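Local coordinates for uncharacterized protein Atu2773 (Agrobacterium tumefaciens, PDB 2QV5) that is of unknown function but belongs to the divergent polysaccharide deacetylase family and may therefore act on acetylated carbohydrates, at residues A[110-113]-A[114-117]; A[148-151]-A[152-156]; A[190-193]-A[194-197]; A[202-205]-A[206-210]; A[222-225]-A[226-230]. One frame throughout, in Å; residues are numbered along the deposited sequence.

In the fold
All five contacts are local, each between side chains within a turn or so of one another. None closes a long loop, and they follow in series along the chain without nesting or crossing. Contact 1 lies on helix 109-120 and contact 2 at the end of helix 141-153; they touch through His117 and Asp150. Contact 3 leads from a loop into helix 193-210, contact 4 sits further along the same helix, and contact 5 is on helix 221-233, packing against both. Contacts 1 and 3 lie on opposite sides of the chain's centre, their own centres about 37 Å apart, and the helices surround a parallel sheet that closes on itself, consistent with the beta/alpha barrel of polysaccharide deacetylases.

Contact 1: A[110-113]-A[114-117]; sequences KVNI and DRLH
Helix 109-120 is the crossover of a beta-alpha-beta unit between parallel strands 82-88 and 128-131, and one turn of it brings Ile113 against His117. The methyl CG2 of Ile113 sits over the imidazole face, 3.8 Å from the ring centroid and 26° off the normal, a CH-pi contact. The carbonyl oxygen of Ile113 lies over that same face but nearer the rim, with O 3.2 Å from His117 CG. The ring reaches this place because CG stands beside the backbone N, opposite the carbonyl carbon (chi1 -73°). Backbone N of His117 meanwhile bonds Ile113 O at 2.9 Å, so the carbonyl that takes the helical bond also lies over the ring.

On another side of the helix, Arg115 runs out next to Val111, the two side chains pointing the same way. Val111 CG1 covers the centre of one guanidinium face, 3.7 Å from Arg115 CZ. At the edge of that group, close to its plane, NH2 of Arg115 donates to Asn112 OD1 at 3.1 Å, with amide and guanidinium planes 45° apart. The same NH2 makes a salt bridge with Asp107, while Asn112 ND2 bonds the carbonyl of Leu104. Lys110 and Asp114 are a looser pair: NZ stays 4.3 Å from OD2, too far apart for a salt bridge.

Inward, Ile113 and Leu116 pack on Asp150 of helix 141-153, and His117 NE2 bonds the Asp150 carboxylate, joining the two neighbouring helices. Leu6 and Arg154 also touch the imidazole.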
loop_
_atom_site.group_PDB
_atom_site.type_symbol
_atom_site.label_atom_id
_atom_site.label_comp_id
_atom_site.label_asym_id
_atom_site.label_seq_id
_atom_site.Cartn_x
_atom_site.Cartn_y
_atom_site.Cartn_z
ATOM N N LYS A 110 -17.048 6.087 15.375
ATOM C CA LYS A 110 -17.408 7.261 14.566
ATOM C C LYS A 110 -16.300 8.325 14.436
ATOM O O LYS A 110 -16.215 9.001 13.412
ATOM C CB LYS A 110 -18.735 7.881 15.044
ATOM C CG LYS A 110 -18.608 9.176 15.853
ATOM C CD LYS A 110 -19.911 9.974 15.860
ATOM C CE LYS A 110 -19.671 11.451 15.535
ATOM N NZ LYS A 110 -18.655 12.110 16.414
ATOM N N VAL A 111 -15.451 8.457 15.455
ATOM C CA VAL A 111 -14.355 9.425 15.434
ATOM C C VAL A 111 -13.226 8.950 14.499
ATOM O O VAL A 111 -12.646 9.748 13.749
ATOM C CB VAL A 111 -13.842 9.737 16.882
ATOM C CG1 VAL A 111 -12.543 10.538 16.868
ATOM C CG2 VAL A 111 -14.913 10.496 17.677
ATOM N N ASN A 112 -12.934 7.652 14.544
ATOM C CA ASN A 112 -11.943 7.050 13.653
ATOM C C ASN A 112 -12.420 6.991 12.199
ATOM O O ASN A 112 -11.617 7.177 11.284
ATOM C CB ASN A 112 -11.551 5.647 14.130
ATOM C CG ASN A 112 -10.544 5.665 15.279
ATOM O OD1 ASN A 112 -9.782 6.612 15.451
ATOM N ND2 ASN A 112 -10.529 4.592 16.058
ATOM N N ILE A 113 -13.713 6.738 11.990
ATOM C CA ILE A 113 -14.289 6.692 10.628
ATOM C C ILE A 113 -14.246 8.076 9.962
ATOM O O ILE A 113 -13.977 8.187 8.767
ATOM C CB ILE A 113 -15.724 6.063 10.594
ATOM C CG1 ILE A 113 -15.722 4.593 11.049
ATOM C CG2 ILE A 113 -16.352 6.141 9.192
ATOM C CD1 ILE A 113 -15.025 3.607 10.120
ATOM N N ASP A 114 -14.475 9.126 10.751
ATOM C CA ASP A 114 -14.339 10.502 10.278
ATOM C C ASP A 114 -12.903 10.849 9.879
ATOM O O ASP A 114 -12.685 11.531 8.881
ATOM C CB ASP A 114 -14.850 11.490 11.336
ATOM C CG ASP A 114 -16.377 11.555 11.390
ATOM O OD1 ASP A 114 -17.022 11.398 10.323
ATOM O OD2 ASP A 114 -16.934 11.766 12.494
ATOM N N ARG A 115 -11.939 10.374 10.663
ATOM C CA ARG A 115 -10.520 10.579 10.381
ATOM C C ARG A 115 -10.120 9.885 9.091
ATOM O O ARG A 115 -9.385 10.453 8.289
ATOM C CB ARG A 115 -9.671 10.017 11.517
ATOM C CG ARG A 115 -9.539 10.951 12.697
ATOM C CD ARG A 115 -8.971 10.224 13.884
ATOM N NE ARG A 115 -8.900 11.102 15.048
ATOM C CZ ARG A 115 -8.932 10.673 16.303
ATOM N NH1 ARG A 115 -8.869 11.543 17.301
ATOM N NH2 ARG A 115 -9.044 9.376 16.560
ATOM N N LEU A 116 -10.584 8.643 8.944
ATOM C CA LEU A 116 -10.393 7.825 7.748
ATOM C C LEU A 116 -10.927 8.516 6.503
ATOM O O LEU A 116 -10.240 8.606 5.489
ATOM C CB LEU A 116 -11.117 6.489 7.927
ATOM C CG LEU A 116 -11.118 5.511 6.754
ATOM C CD1 LEU A 116 -9.674 5.107 6.438
ATOM C CD2 LEU A 116 -11.964 4.273 7.030
ATOM N N HIS A 117 -12.159 9.009 6.599
ATOM C CA HIS A 117 -12.826 9.704 5.496
ATOM C C HIS A 117 -12.108 10.975 5.070
ATOM O O HIS A 117 -12.088 11.308 3.884
ATOM C CB HIS A 117 -14.273 10.012 5.875
ATOM C CG HIS A 117 -15.169 8.815 5.875
ATOM N ND1 HIS A 117 -16.520 8.900 6.135
ATOM C CD2 HIS A 117 -14.915 7.506 5.630
ATOM C CE1 HIS A 117 -17.058 7.695 6.061
ATOM N NE2 HIS A 117 -16.104 6.831 5.761
#

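Contact 2: A[148-151]-A[152-156]; sequences MRDI and GKRGL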
loop_
_atom_site.group_PDB
_atom_site.type_symbol
_atom_site.label_atom_id
_atom_site.label_comp_id
_atom_site.label_asym_id
_atom_site.label_seq_id
_atom_site.Cartn_x
_atom_site.Cartn_y
_atom_site.Cartn_z
ATOM N N MET A 148 -12.045 -1.638 8.891
ATOM C CA MET A 148 -11.974 -2.629 7.821
ATOM C C MET A 148 -13.328 -2.890 7.164
ATOM O O MET A 148 -13.391 -3.200 5.971
ATOM C CB MET A 148 -11.329 -3.921 8.321
ATOM C CG MET A 148 -9.803 -3.767 8.541
ATOM S SD MET A 148 -8.974 -5.337 8.741
ATOM C CE MET A 148 -9.069 -5.946 7.060
ATOM N N ARG A 149 -14.404 -2.750 7.934
ATOM C CA ARG A 149 -15.756 -2.831 7.372
ATOM C C ARG A 149 -16.060 -1.655 6.434
ATOM O O ARG A 149 -16.607 -1.863 5.349
ATOM C CB ARG A 149 -16.804 -2.914 8.470
ATOM C CG ARG A 149 -16.851 -4.260 9.182
ATOM C CD ARG A 149 -18.070 -4.350 10.083
ATOM N NE ARG A 149 -18.094 -5.597 10.846
ATOM C CZ ARG A 149 -18.616 -6.743 10.406
ATOM N NH1 ARG A 149 -19.167 -6.821 9.201
ATOM N NH2 ARG A 149 -18.579 -7.820 11.174
ATOM N N ASP A 150 -15.695 -0.436 6.838
ATOM C CA ASP A 150 -15.856 0.737 5.967
ATOM C C ASP A 150 -15.062 0.598 4.658
ATOM O O ASP A 150 -15.615 0.787 3.571
ATOM C CB ASP A 150 -15.474 2.037 6.680
ATOM C CG ASP A 150 -15.715 3.265 5.815
ATOM O OD1 ASP A 150 -16.851 3.774 5.793
ATOM O OD2 ASP A 150 -14.767 3.723 5.142
ATOM N N ILE A 151 -13.781 0.248 4.774
ATOM C CA ILE A 151 -12.907 0.041 3.612
ATOM C C ILE A 151 -13.455 -1.074 2.712
ATOM O O ILE A 151 -13.527 -0.905 1.491
ATOM C CB ILE A 151 -11.435 -0.252 4.045
ATOM C CG1 ILE A 151 -10.833 0.970 4.743
ATOM C CG2 ILE A 151 -10.555 -0.645 2.835
ATOM C CD1 ILE A 151 -9.715 0.646 5.695
ATOM N N GLY A 152 -13.867 -2.186 3.337
ATOM C CA GLY A 152 -14.380 -3.348 2.627
ATOM C C GLY A 152 -15.617 -3.049 1.796
ATOM O O GLY A 152 -15.710 -3.477 0.643
ATOM N N LYS A 153 -16.539 -2.265 2.359
ATOM C CA LYS A 153 -17.815 -1.964 1.702
ATOM C C LYS A 153 -17.686 -1.011 0.508
ATOM O O LYS A 153 -18.571 -0.966 -0.344
ATOM C CB LYS A 153 -18.837 -1.426 2.714
ATOM C CG LYS A 153 -18.830 0.090 2.867
ATOM C CD LYS A 153 -19.723 0.567 3.997
ATOM C CE LYS A 153 -19.541 2.056 4.218
ATOM N NZ LYS A 153 -19.854 2.413 5.633
ATOM N N ARG A 154 -16.577 -0.269 0.455
ATOM C CA ARG A 154 -16.313 0.696 -0.615
ATOM C C ARG A 154 -15.554 0.085 -1.771
ATOM O O ARG A 154 -15.139 0.798 -2.684
ATOM C CB ARG A 154 -15.510 1.872 -0.080
ATOM C CG ARG A 154 -16.281 2.630 0.946
ATOM C CD ARG A 154 -15.473 3.761 1.537
ATOM N NE ARG A 154 -16.282 4.371 2.576
ATOM C CZ ARG A 154 -17.256 5.246 2.359
ATOM N NH1 ARG A 154 -17.554 5.667 1.128
ATOM N NH2 ARG A 154 -17.935 5.710 3.388
ATOM N N GLY A 155 -15.366 -1.227 -1.729
ATOM C CA GLY A 155 -14.744 -1.932 -2.839
ATOM C C GLY A 155 -13.241 -1.739 -2.918
ATOM O O GLY A 155 -12.652 -1.857 -3.994
ATOM N N LEU A 156 -12.623 -1.443 -1.779
ATOM C CA LEU A 156 -11.187 -1.241 -1.697
ATOM C C LEU A 156 -10.518 -2.454 -1.054
ATOM O O LEU A 156 -11.118 -3.136 -0.206
ATOM C CB LEU A 156 -10.867 -0.001 -0.843
ATOM C CG LEU A 156 -11.376 1.372 -1.288
ATOM C CD1 LEU A 156 -11.447 2.344 -0.102
ATOM C CD2 LEU A 156 -10.478 1.922 -2.387
HETATM O O HOH W 1 -19.404 5.467 5.835
#
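The backbone leaves its helical run here: Gly152 N still bonds Met148 O at 2.9 Å, but further on Leu156 N reaches back five residues to Ile151 O, a weak bond of 3.4 Å. Between these, Gly155 N bonds Gly152 O at 3.3 Å, and Gly155 takes a positive phi of 76°, a conformation that suits glycine.

The side chains gather on the Asp150 carboxylate. Arg154 grips it side-on with two nitrogens: NE meets OD2 at 3.0 Å, and NH2 meets OD1 at 3.3 Å. Both oxygens lie near the guanidinium plane, yet the carboxylate is turned 47° from it, so NE comes to OD2 from above the carboxylate plane while NH2 approaches OD1 on the syn side. Asp150 CG points away from its own backbone N (chi1 -177°), which brings the carboxylate within reach of Arg154. Lys153 stretches an extended chain across to add a salt bridge from NZ to OD1 at 3.3 Å, weak as a hydrogen bond. A water donates to the same OD1 at 3.1 Å and accepts weakly from Arg154 NH2. So many positive and donor groups around OD1, His117 among them, probably favour the ionised carboxylate. Arg154 NH1 in turn bonds the carbonyl of Pro7.

Across the turn, Ile151 CG2 meets Leu156 CB at 3.7 Å, the two chains crossing at about a right angle. This apolar pair spanning the glycine, together with the two backward bonds, fits a Schellman motif, here turning the chain from helix 141-153 into strand 157-160 of a beta-alpha-beta unit.

Contact 3: A[190-193]-A[194-197]; sequences EVTE and ASIL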
loop_
_atom_site.group_PDB
_atom_site.type_symbol
_atom_site.label_atom_id
_atom_site.label_comp_id
_atom_site.label_asym_id
_atom_site.label_seq_id
_atom_site.Cartn_x
_atom_site.Cartn_y
_atom_site.Cartn_z
ATOM N N GLU A 190 16.758 -1.995 6.443
ATOM C CA GLU A 190 18.056 -1.335 6.412
ATOM C C GLU A 190 18.234 -0.669 5.048
ATOM O O GLU A 190 18.181 -1.335 4.009
ATOM C CB GLU A 190 19.192 -2.314 6.707
ATOM C CG GLU A 190 20.576 -1.672 6.628
ATOM C CD GLU A 190 21.660 -2.517 7.264
ATOM O OE1 GLU A 190 21.673 -3.748 7.045
ATOM O OE2 GLU A 190 22.506 -1.941 7.983
ATOM N N VAL A 191 18.444 0.644 5.064
ATOM C CA VAL A 191 18.515 1.439 3.841
ATOM C C VAL A 191 19.942 1.492 3.276
ATOM O O VAL A 191 20.605 2.536 3.304
ATOM C CB VAL A 191 17.928 2.870 4.048
ATOM C CG1 VAL A 191 17.559 3.514 2.706
ATOM C CG2 VAL A 191 16.699 2.820 4.950
ATOM N N THR A 192 20.406 0.351 2.772
ATOM C CA THR A 192 21.659 0.265 2.020
ATOM C C THR A 192 21.453 -0.595 0.772
ATOM O O THR A 192 20.610 -1.494 0.766
ATOM C CB THR A 192 22.828 -0.333 2.859
ATOM O OG1 THR A 192 22.470 -1.632 3.346
ATOM C CG2 THR A 192 23.208 0.569 4.035
ATOM N N GLU A 193 22.227 -0.319 -0.276
ATOM C CA GLU A 193 22.154 -1.072 -1.535
ATOM C C GLU A 193 22.258 -2.591 -1.334
ATOM O O GLU A 193 21.427 -3.338 -1.854
ATOM C CB GLU A 193 23.225 -0.586 -2.520
ATOM C CG GLU A 193 23.122 -1.201 -3.917
ATOM C CD GLU A 193 24.451 -1.217 -4.669
ATOM O OE1 GLU A 193 25.519 -1.202 -4.013
ATOM O OE2 GLU A 193 24.429 -1.255 -5.920
ATOM N N ALA A 194 23.248 -3.032 -0.553
ATOM C CA ALA A 194 23.485 -4.468 -0.312
ATOM C C ALA A 194 22.305 -5.176 0.364
ATOM O O ALA A 194 21.910 -6.263 -0.056
ATOM C CB ALA A 194 24.777 -4.683 0.488
ATOM N N SER A 195 21.744 -4.545 1.394
ATOM C CA SER A 195 20.586 -5.082 2.106
ATOM C C SER A 195 19.336 -5.167 1.228
ATOM O O SER A 195 18.636 -6.178 1.253
ATOM C CB SER A 195 20.290 -4.260 3.355
ATOM O OG SER A 195 21.307 -4.445 4.323
ATOM N N ILE A 196 19.072 -4.116 0.447
ATOM C CA ILE A 196 17.867 -4.075 -0.392
ATOM C C ILE A 196 17.943 -5.176 -1.438
ATOM O O ILE A 196 16.976 -5.906 -1.618
ATOM C CB ILE A 196 17.589 -2.671 -1.001
ATOM C CG1 ILE A 196 17.502 -1.624 0.107
ATOM C CG2 ILE A 196 16.250 -2.643 -1.758
ATOM C CD1 ILE A 196 17.602 -0.196 -0.377
ATOM N N LEU A 197 19.111 -5.347 -2.066
ATOM C CA LEU A 197 19.339 -6.473 -3.002
ATOM C C LEU A 197 19.109 -7.866 -2.403
ATOM O O LEU A 197 18.553 -8.743 -3.069
ATOM C CB LEU A 197 20.741 -6.410 -3.622
ATOM C CG LEU A 197 21.043 -5.207 -4.515
ATOM C CD1 LEU A 197 22.452 -5.276 -5.124
ATOM C CD2 LEU A 197 19.984 -5.084 -5.583
#
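Glu190, the first residue of the loop segment, reaches ahead to Ser195. Its chain is extended, with CG opposite the backbone N (chi1 178°), which lays the carboxylate alongside the serine. Ser195 OG donates to Glu190 OE1 at 2.8 Å, coming in 41° above the carboxylate plane. The methylenes of Glu190 run past Ser195 as well, at looser range.

Val191 turns the chain. It is the centre of an inverse gamma turn, closed by a weak bond of 3.1 Å from Thr192 N to Glu190 O, a bend that probably brings Glu190 round toward the first turn of the helix.

Thr192 occupies the N-cap position of helix 193-210, the helix that follows strand 180-186 in the closed parallel sheet. Its OG1 is placed between the backbone N and the carbonyl carbon (chi1 57°) and so faces the serine: OG1 lies 3.2 Å from Ser195 OG and 3.4 Å from Ser195 CB. Seen from Ser195 OG, its bonded partner Glu190 OE1 and the nearby Thr192 OG1 lie roughly at right angles. A carboxylate so close to the start of a helix would probably be favoured by the local field. Thr192 O accepts the first helical bond, from Ile196 N at 3.1 Å, and CG1 of Ile196 also crowds this oxygen, 3.2 Å from Thr192 O.

Glu193 points its side chain outward. Its carbonyl O takes Leu197 N at 3.1 Å in a nearly straight bond, and beyond it Leu197 CD1 flanks the glutamate. On the inner side of the helix, Ile196 packs on Ser223 and Ala226, and Glu193 touches Glu222, all of helix 221-233.

Contact 4: A[202-205]-A[206-210]; sequences DLER and IARRN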
loop_
_atom_site.group_PDB
_atom_site.type_symbol
_atom_site.label_atom_id
_atom_site.label_comp_id
_atom_site.label_asym_id
_atom_site.label_seq_id
_atom_site.Cartn_x
_atom_site.Cartn_y
_atom_site.Cartn_z
ATOM N N ASP A 202 15.104 -12.368 -1.422
ATOM C CA ASP A 202 14.102 -13.015 -0.554
ATOM C C ASP A 202 12.732 -12.979 -1.235
ATOM O O ASP A 202 12.053 -13.999 -1.336
ATOM C CB ASP A 202 14.036 -12.342 0.827
ATOM C CG ASP A 202 15.210 -12.709 1.725
ATOM O OD1 ASP A 202 16.002 -13.605 1.355
ATOM O OD2 ASP A 202 15.341 -12.110 2.816
ATOM N N LEU A 203 12.371 -11.813 -1.764
ATOM C CA LEU A 203 11.101 -11.624 -2.463
ATOM C C LEU A 203 10.945 -12.566 -3.651
ATOM O O LEU A 203 9.889 -13.190 -3.838
ATOM C CB LEU A 203 10.951 -10.169 -2.931
ATOM C CG LEU A 203 9.587 -9.733 -3.501
ATOM C CD1 LEU A 203 8.491 -9.878 -2.449
ATOM C CD2 LEU A 203 9.672 -8.291 -3.994
ATOM N N GLU A 204 12.007 -12.678 -4.437
ATOM C CA GLU A 204 11.988 -13.542 -5.601
ATOM C C GLU A 204 11.818 -15.006 -5.171
ATOM O O GLU A 204 10.992 -15.716 -5.727
ATOM C CB GLU A 204 13.254 -13.347 -6.435
ATOM C CG GLU A 204 13.377 -14.365 -7.546
ATOM C CD GLU A 204 14.538 -14.104 -8.477
ATOM O OE1 GLU A 204 15.175 -13.030 -8.387
ATOM O OE2 GLU A 204 14.804 -14.986 -9.315
ATOM N N ARG A 205 12.580 -15.428 -4.163
ATOM C CA ARG A 205 12.493 -16.789 -3.627
ATOM C C ARG A 205 11.078 -17.156 -3.154
ATOM O O ARG A 205 10.551 -18.215 -3.514
ATOM C CB ARG A 205 13.512 -16.979 -2.490
ATOM C CG ARG A 205 13.398 -18.333 -1.779
ATOM C CD ARG A 205 14.402 -18.543 -0.630
ATOM N NE ARG A 205 14.665 -17.365 0.209
ATOM C CZ ARG A 205 13.889 -16.926 1.201
ATOM N NH1 ARG A 205 12.746 -17.528 1.508
ATOM N NH2 ARG A 205 14.258 -15.856 1.885
ATOM N N ILE A 206 10.474 -16.276 -2.351
ATOM C CA ILE A 206 9.102 -16.458 -1.852
ATOM C C ILE A 206 8.068 -16.452 -2.994
ATOM O O ILE A 206 7.184 -17.304 -3.032
ATOM C CB ILE A 206 8.748 -15.392 -0.770
ATOM C CG1 ILE A 206 9.696 -15.528 0.425
ATOM C CG2 ILE A 206 7.276 -15.516 -0.305
ATOM C CD1 ILE A 206 9.693 -14.345 1.359
ATOM N N ALA A 207 8.196 -15.498 -3.915
ATOM C CA ALA A 207 7.362 -15.449 -5.116
ATOM C C ALA A 207 7.452 -16.721 -5.950
ATOM O O ALA A 207 6.434 -17.223 -6.386
ATOM C CB ALA A 207 7.731 -14.254 -5.972
ATOM N N ARG A 208 8.662 -17.237 -6.175
ATOM C CA ARG A 208 8.813 -18.424 -7.017
ATOM C C ARG A 208 8.140 -19.638 -6.377
ATOM O O ARG A 208 7.434 -20.385 -7.060
ATOM C CB ARG A 208 10.284 -18.710 -7.353
ATOM C CG ARG A 208 10.447 -19.757 -8.446
ATOM C CD ARG A 208 11.852 -19.805 -9.021
ATOM N NE ARG A 208 12.105 -18.677 -9.914
ATOM C CZ ARG A 208 12.985 -17.711 -9.679
ATOM N NH1 ARG A 208 13.729 -17.736 -8.581
ATOM N NH2 ARG A 208 13.140 -16.731 -10.560
ATOM N N ARG A 209 8.325 -19.804 -5.070
ATOM C CA ARG A 209 7.740 -20.922 -4.325
ATOM C C ARG A 209 6.216 -20.812 -4.171
ATOM O O ARG A 209 5.498 -21.786 -4.384
ATOM C CB ARG A 209 8.426 -21.050 -2.960
ATOM C CG ARG A 209 7.827 -22.138 -2.055
ATOM C CD ARG A 209 8.642 -22.365 -0.805
ATOM N NE ARG A 209 9.935 -22.968 -1.100
ATOM C CZ ARG A 209 10.175 -24.280 -1.153
ATOM N NH1 ARG A 209 9.216 -25.165 -0.925
ATOM N NH2 ARG A 209 11.399 -24.707 -1.428
ATOM N N ASN A 210 5.726 -19.624 -3.816
ATOM C CA ASN A 210 4.295 -19.429 -3.583
ATOM C C ASN A 210 3.482 -19.130 -4.852
ATOM O O ASN A 210 2.252 -19.245 -4.853
ATOM C CB ASN A 210 4.062 -18.339 -2.515
ATOM C CG ASN A 210 4.537 -18.759 -1.123
ATOM O OD1 ASN A 210 4.947 -19.895 -0.905
ATOM N ND2 ASN A 210 4.469 -17.835 -0.172
#
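Leu203 and Ala207 form the tight side of this turn of helix 193-210, the crossover between parallel strands 180-186 and 212-218 in a beta-alpha-beta unit. Ala207 CB is pressed to 3.2 Å from Leu203 O, while Ala207 N bonds that oxygen at 2.9 Å. Ile206 follows the same pattern, its CG1 3.3 Å from Asp202 O. These three side chains pack on the sheet: all meet Ala213, Leu203 and Ala207 also reach Val32, and Ile206 lies on Val185.

Glu204 and Arg208, side by side, make a polar flank against Ile239 of strand 239-241. Arg208 takes two conformations, and in one of them both terminal nitrogens fork onto a single oxygen, NH2 at 2.7 Å from Glu204 OE2 and NH1 more weakly at 3.0 Å; as a constant feature this grip is doubtful. The carboxylate and guanidinium planes are then 69° apart. The other oxygen, OE1, pairs with Arg237.

The loose, exposed side belongs to Arg205 and Arg209. Arg205 folds back at chi3 (39°), and its NH2 makes a salt bridge with Asp202 OD1 at 2.9 Å whose hydrogen bond is weak. That bend also leaves Arg205 NH1 3.8 Å from Ile206 CG1.

Contact 5: A[222-225]-A[226-230]; sequences ESIA and AISKW
The flat peptide group at the Ile224 carbonyl is approached from both faces by Ser228. From one face comes the backbone N, 2.8 Å from Ile224 O and tilted 22° from the carbonyl plane; from the opposite face Ser228 OG donates to Ile224 O at 2.7 Å, 42° above it. The hydroxyl gets there because OG stands beside the serine's own backbone N, opposite its carbonyl carbon (chi1 -62°). Ile224 O is therefore gripped twice by one residue, a serine folding back onto its own helix, which satisfies a buried hydroxyl. A weak bond to Asp52 O is a further partner of Ser228 OG.

One residue earlier, Ile227 CG1 comes within 3.2 Å of Ser223 O, the oxygen that also accepts Ile227 N at 2.9 Å. Ser223 sends its own hydroxyl to Asp188. Ala226 has its methyl CB 3.4 Å from Glu222 O, and Lys229 N bonds Ala225 O at 3.2 Å on the exposed side, where the lysine pairs with Glu233.

Helix 221-233 is held between several elements. Ile227 and Trp230 point at strand 30-39, both touching Ile34, while Ile224 packs on helix 43-52 through Ala49. Another face lies against helix 193-210, where the Trp230 indole rests on Leu200 and Glu204.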
loop_
_atom_site.group_PDB
_atom_site.type_symbol
_atom_site.label_atom_id
_atom_site.label_comp_id
_atom_site.label_asym_id
_atom_site.label_seq_id
_atom_site.Cartn_x
_atom_site.Cartn_y
_atom_site.Cartn_z
ATOM N N GLU A 222 17.970 5.202 -2.039
ATOM C CA GLU A 222 18.536 3.856 -2.279
ATOM C C GLU A 222 17.460 2.836 -2.670
ATOM O O GLU A 222 17.689 1.972 -3.522
ATOM C CB GLU A 222 19.326 3.351 -1.067
ATOM C CG GLU A 222 20.578 4.168 -0.737
ATOM C CD GLU A 222 21.790 3.797 -1.583
ATOM O OE1 GLU A 222 21.763 2.755 -2.274
ATOM O OE2 GLU A 222 22.784 4.556 -1.549
ATOM N N SER A 223 16.283 2.946 -2.058
ATOM C CA SER A 223 15.184 2.028 -2.373
ATOM C C SER A 223 14.734 2.203 -3.815
ATOM O O SER A 223 14.567 1.224 -4.527
ATOM C CB SER A 223 13.998 2.251 -1.444
ATOM O OG SER A 223 14.405 2.105 -0.105
ATOM N N ILE A 224 14.525 3.456 -4.221
ATOM C CA ILE A 224 14.086 3.784 -5.575
ATOM C C ILE A 224 15.061 3.223 -6.613
ATOM O O ILE A 224 14.645 2.520 -7.543
ATOM C CB ILE A 224 13.901 5.317 -5.758
ATOM C CG1 ILE A 224 12.710 5.816 -4.935
ATOM C CG2 ILE A 224 13.702 5.669 -7.226
ATOM C CD1 ILE A 224 12.729 7.309 -4.688
ATOM N N ALA A 225 16.351 3.496 -6.426
ATOM C CA ALA A 225 17.380 3.044 -7.364
ATOM C C ALA A 225 17.448 1.507 -7.483
ATOM O O ALA A 225 17.470 0.968 -8.600
ATOM C CB ALA A 225 18.763 3.656 -7.001
ATOM N N ALA A 226 17.429 0.811 -6.348
ATOM C CA ALA A 226 17.512 -0.653 -6.323
ATOM C C ALA A 226 16.263 -1.303 -6.888
ATOM O O ALA A 226 16.367 -2.253 -7.647
ATOM C CB ALA A 226 17.765 -1.167 -4.903
ATOM N N ILE A 227 15.094 -0.785 -6.509
ATOM C CA ILE A 227 13.808 -1.303 -6.989
ATOM C C ILE A 227 13.610 -1.021 -8.474
ATOM O O ILE A 227 13.199 -1.913 -9.209
ATOM C CB ILE A 227 12.625 -0.795 -6.117
ATOM C CG1 ILE A 227 12.714 -1.422 -4.721
ATOM C CG2 ILE A 227 11.241 -1.089 -6.748
ATOM C CD1 ILE A 227 11.809 -0.802 -3.747
ATOM N N SER A 228 13.948 0.184 -8.930
ATOM C CA SER A 228 13.868 0.486 -10.368
ATOM C C SER A 228 14.652 -0.517 -11.209
ATOM O O SER A 228 14.116 -1.081 -12.161
ATOM C CB SER A 228 14.368 1.898 -10.679
ATOM O OG SER A 228 13.564 2.867 -10.033
ATOM N N LYS A 229 15.910 -0.733 -10.841
ATOM C CA LYS A 229 16.802 -1.639 -11.565
ATOM C C LYS A 229 16.313 -3.101 -11.548
ATOM O O LYS A 229 16.243 -3.747 -12.601
ATOM C CB LYS A 229 18.207 -1.531 -10.977
ATOM C CG LYS A 229 19.255 -2.422 -11.632
ATOM C CD LYS A 229 20.551 -2.378 -10.830
ATOM C CE LYS A 229 21.655 -3.197 -11.480
ATOM N NZ LYS A 229 21.180 -4.535 -11.936
ATOM N N TRP A 230 15.985 -3.607 -10.353
ATOM C CA TRP A 230 15.506 -4.981 -10.181
ATOM C C TRP A 230 14.196 -5.265 -10.956
ATOM O O TRP A 230 14.094 -6.295 -11.637
ATOM C CB TRP A 230 15.337 -5.296 -8.687
ATOM C CG TRP A 230 15.086 -6.756 -8.387
ATOM C CD1 TRP A 230 16.020 -7.711 -8.121
ATOM C CD2 TRP A 230 13.812 -7.413 -8.333
ATOM N NE1 TRP A 230 15.410 -8.924 -7.905
ATOM C CE2 TRP A 230 14.054 -8.768 -8.032
ATOM C CE3 TRP A 230 12.488 -6.986 -8.510
ATOM C CZ2 TRP A 230 13.019 -9.708 -7.903
ATOM C CZ3 TRP A 230 11.460 -7.922 -8.390
ATOM C CH2 TRP A 230 11.735 -9.267 -8.085
#